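Local atomic coordinates of GNA33 (Neisseria gonorrhoeae FA 1090, PDB entry 2G5D), a protein that probably acts as a lytic transglycosylase, cleaving the MurNAc-GlcNAc linkage of peptidoglycan and leaving a 1,6-anhydro bond in the MurNAc residue. Residues Lys96-Phe99 with Glu100-Thr104. Sequence-based numbering, arbitrary orientation.
Sequences KRFF and ERYFT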
loop_
_atom_site.group_PDB
_atom_site.type_symbol
_atom_site.label_atom_id
_atom_site.label_comp_id
_atom_site.label_asym_id
_atom_site.label_seq_id
_atom_site.Cartn_x
_atom_site.Cartn_y
_atom_site.Cartn_z
ATOM N N LYS A 96 2.292 -11.797 23.985
ATOM C CA LYS A 96 1.948 -10.640 24.829
ATOM C C LYS A 96 3.137 -10.184 25.687
ATOM O O LYS A 96 3.445 -8.981 25.759
ATOM C CB LYS A 96 0.790 -10.964 25.758
ATOM C CG LYS A 96 0.363 -9.784 26.635
ATOM C CD LYS A 96 -0.918 -10.103 27.341
ATOM C CE LYS A 96 -0.899 -9.608 28.748
ATOM N NZ LYS A 96 -1.765 -10.460 29.591
ATOM N N ARG A 97 3.770 -11.146 26.356
ATOM C CA ARG A 97 4.911 -10.844 27.227
ATOM C C ARG A 97 6.101 -10.250 26.515
ATOM O O ARG A 97 6.751 -9.377 27.069
ATOM C CB ARG A 97 5.287 -12.043 28.084
ATOM C CG ARG A 97 4.340 -12.129 29.210
ATOM C CD ARG A 97 3.793 -13.522 29.429
ATOM N NE ARG A 97 4.589 -14.259 30.396
ATOM C CZ ARG A 97 4.345 -14.275 31.703
ATOM N NH1 ARG A 97 5.120 -14.999 32.505
ATOM N NH2 ARG A 97 3.321 -13.582 32.199
ATOM N N PHE A 98 6.349 -10.724 25.289
ATOM C CA PHE A 98 7.304 -10.135 24.340
ATOM C C PHE A 98 7.031 -8.637 24.034
ATOM O O PHE A 98 7.956 -7.823 24.060
ATOM C CB PHE A 98 7.299 -10.953 23.046
ATOM C CG PHE A 98 8.072 -10.330 21.908
ATOM C CD1 PHE A 98 9.469 -10.250 21.952
ATOM C CD2 PHE A 98 7.406 -9.851 20.776
ATOM C CE1 PHE A 98 10.175 -9.674 20.908
ATOM C CE2 PHE A 98 8.109 -9.283 19.718
ATOM C CZ PHE A 98 9.485 -9.196 19.782
ATOM N N PHE A 99 5.775 -8.296 23.736
ATOM C CA PHE A 99 5.430 -6.914 23.398
ATOM C C PHE A 99 5.468 -6.033 24.656
ATOM O O PHE A 99 5.781 -4.861 24.574
ATOM C CB PHE A 99 4.073 -6.798 22.637
ATOM C CG PHE A 99 4.099 -7.367 21.231
ATOM C CD1 PHE A 99 3.351 -8.506 20.896
ATOM C CD2 PHE A 99 4.909 -6.781 20.233
ATOM C CE1 PHE A 99 3.389 -9.051 19.573
ATOM C CE2 PHE A 99 4.955 -7.324 18.922
ATOM C CZ PHE A 99 4.189 -8.446 18.594
ATOM N N GLU A 100 5.126 -6.598 25.809
ATOM C CA GLU A 100 5.197 -5.886 27.099
ATOM C C GLU A 100 6.601 -5.633 27.630
ATOM O O GLU A 100 6.884 -4.556 28.196
ATOM C CB GLU A 100 4.391 -6.627 28.157
ATOM C CG GLU A 100 2.899 -6.502 27.909
ATOM C CD GLU A 100 2.081 -7.275 28.909
ATOM O OE1 GLU A 100 0.864 -7.036 28.961
ATOM O OE2 GLU A 100 2.644 -8.123 29.624
ATOM N N ARG A 101 7.464 -6.623 27.422
ATOM C CA ARG A 101 8.788 -6.665 27.991
ATOM C C ARG A 101 9.817 -5.910 27.168
ATOM O O ARG A 101 10.768 -5.400 27.726
ATOM C CB ARG A 101 9.236 -8.117 28.198
ATOM C CG ARG A 101 8.719 -8.685 29.526
ATOM C CD ARG A 101 8.735 -10.181 29.588
ATOM N NE ARG A 101 8.017 -10.648 30.779
ATOM C CZ ARG A 101 8.291 -11.768 31.440
ATOM N NH1 ARG A 101 9.281 -12.570 31.032
ATOM N NH2 ARG A 101 7.568 -12.091 32.518
ATOM N N TYR A 102 9.594 -5.814 25.860
ATOM C CA TYR A 102 10.603 -5.284 24.930
ATOM C C TYR A 102 10.258 -3.935 24.279
ATOM O O TYR A 102 11.137 -3.254 23.734
ATOM C CB TYR A 102 10.945 -6.350 23.871
ATOM C CG TYR A 102 11.816 -7.498 24.383
ATOM C CD1 TYR A 102 11.254 -8.636 24.946
ATOM C CD2 TYR A 102 13.219 -7.423 24.294
ATOM C CE1 TYR A 102 12.070 -9.689 25.413
ATOM C CE2 TYR A 102 14.035 -8.454 24.755
ATOM C CZ TYR A 102 13.458 -9.591 25.313
ATOM O OH TYR A 102 14.276 -10.616 25.764
ATOM N N PHE A 103 8.988 -3.551 24.350
ATOM C CA PHE A 103 8.498 -2.326 23.718
ATOM C C PHE A 103 7.837 -1.405 24.732
ATOM O O PHE A 103 7.340 -1.848 25.787
ATOM C CB PHE A 103 7.506 -2.607 22.555
ATOM C CG PHE A 103 8.067 -3.476 21.441
ATOM C CD1 PHE A 103 8.251 -4.847 21.633
ATOM C CD2 PHE A 103 8.390 -2.919 20.195
ATOM C CE1 PHE A 103 8.780 -5.647 20.631
ATOM C CE2 PHE A 103 8.897 -3.715 19.169
ATOM C CZ PHE A 103 9.082 -5.097 19.381
ATOM N N THR A 104 7.862 -0.118 24.399
ATOM C CA THR A 104 7.168 0.931 25.140
ATOM C C THR A 104 6.125 1.568 24.228
ATOM O O THR A 104 6.432 1.894 23.067
ATOM C CB THR A 104 8.186 2.001 25.647
ATOM O OG1 THR A 104 9.068 1.392 26.588
ATOM C CG2 THR A 104 7.474 3.209 26.294
#
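Phe103 turns the edge of its ring toward one face of Phe98 in an offset edge-to-face pair, with Phe103 CE1 3.7 Å from Phe98 CZ and the planes at 77°. Phe98 CD2 lies over the centre of one face of the Phe99 ring, and Phe98 O sits in plane at the edges of both the Tyr102 and Phe103 rings. The Tyr102 ring meets Phe98 obliquely, their CD1 atoms 3.8 Å apart. With CG anti to the backbone N (chi1 171°), the Phe98 ring reaches Tyr102 and Phe103. This four-ring aromatic cluster lies where helix 92-102 gives way to strand 103-110; helices 58-72 and 79-86 pack against its buried rings. Backbone N-H groups bond to the carbonyls four residues back, from Glu100 N to Lys96 O (2.9 Å) to a weak bond from Phe103 N to Phe99 O (3.5 Å). On the more exposed side, the Arg97 and Arg101 side chains lie side by side, pointing the same way, and Arg101 NH2 stands over one face of the Arg97 guanidinium near its rim, planes 31° apart, two like charges with Arg101 NH2 3.8 Å from Arg97 NH1. Glu100 OE1 accepts a hydrogen bond from Trp53 NE1, while Lys96 approaches the same oxygen with CE (3.1 Å to Glu100 OE1), its NZ at 4.4 Å being too far for a salt bridge.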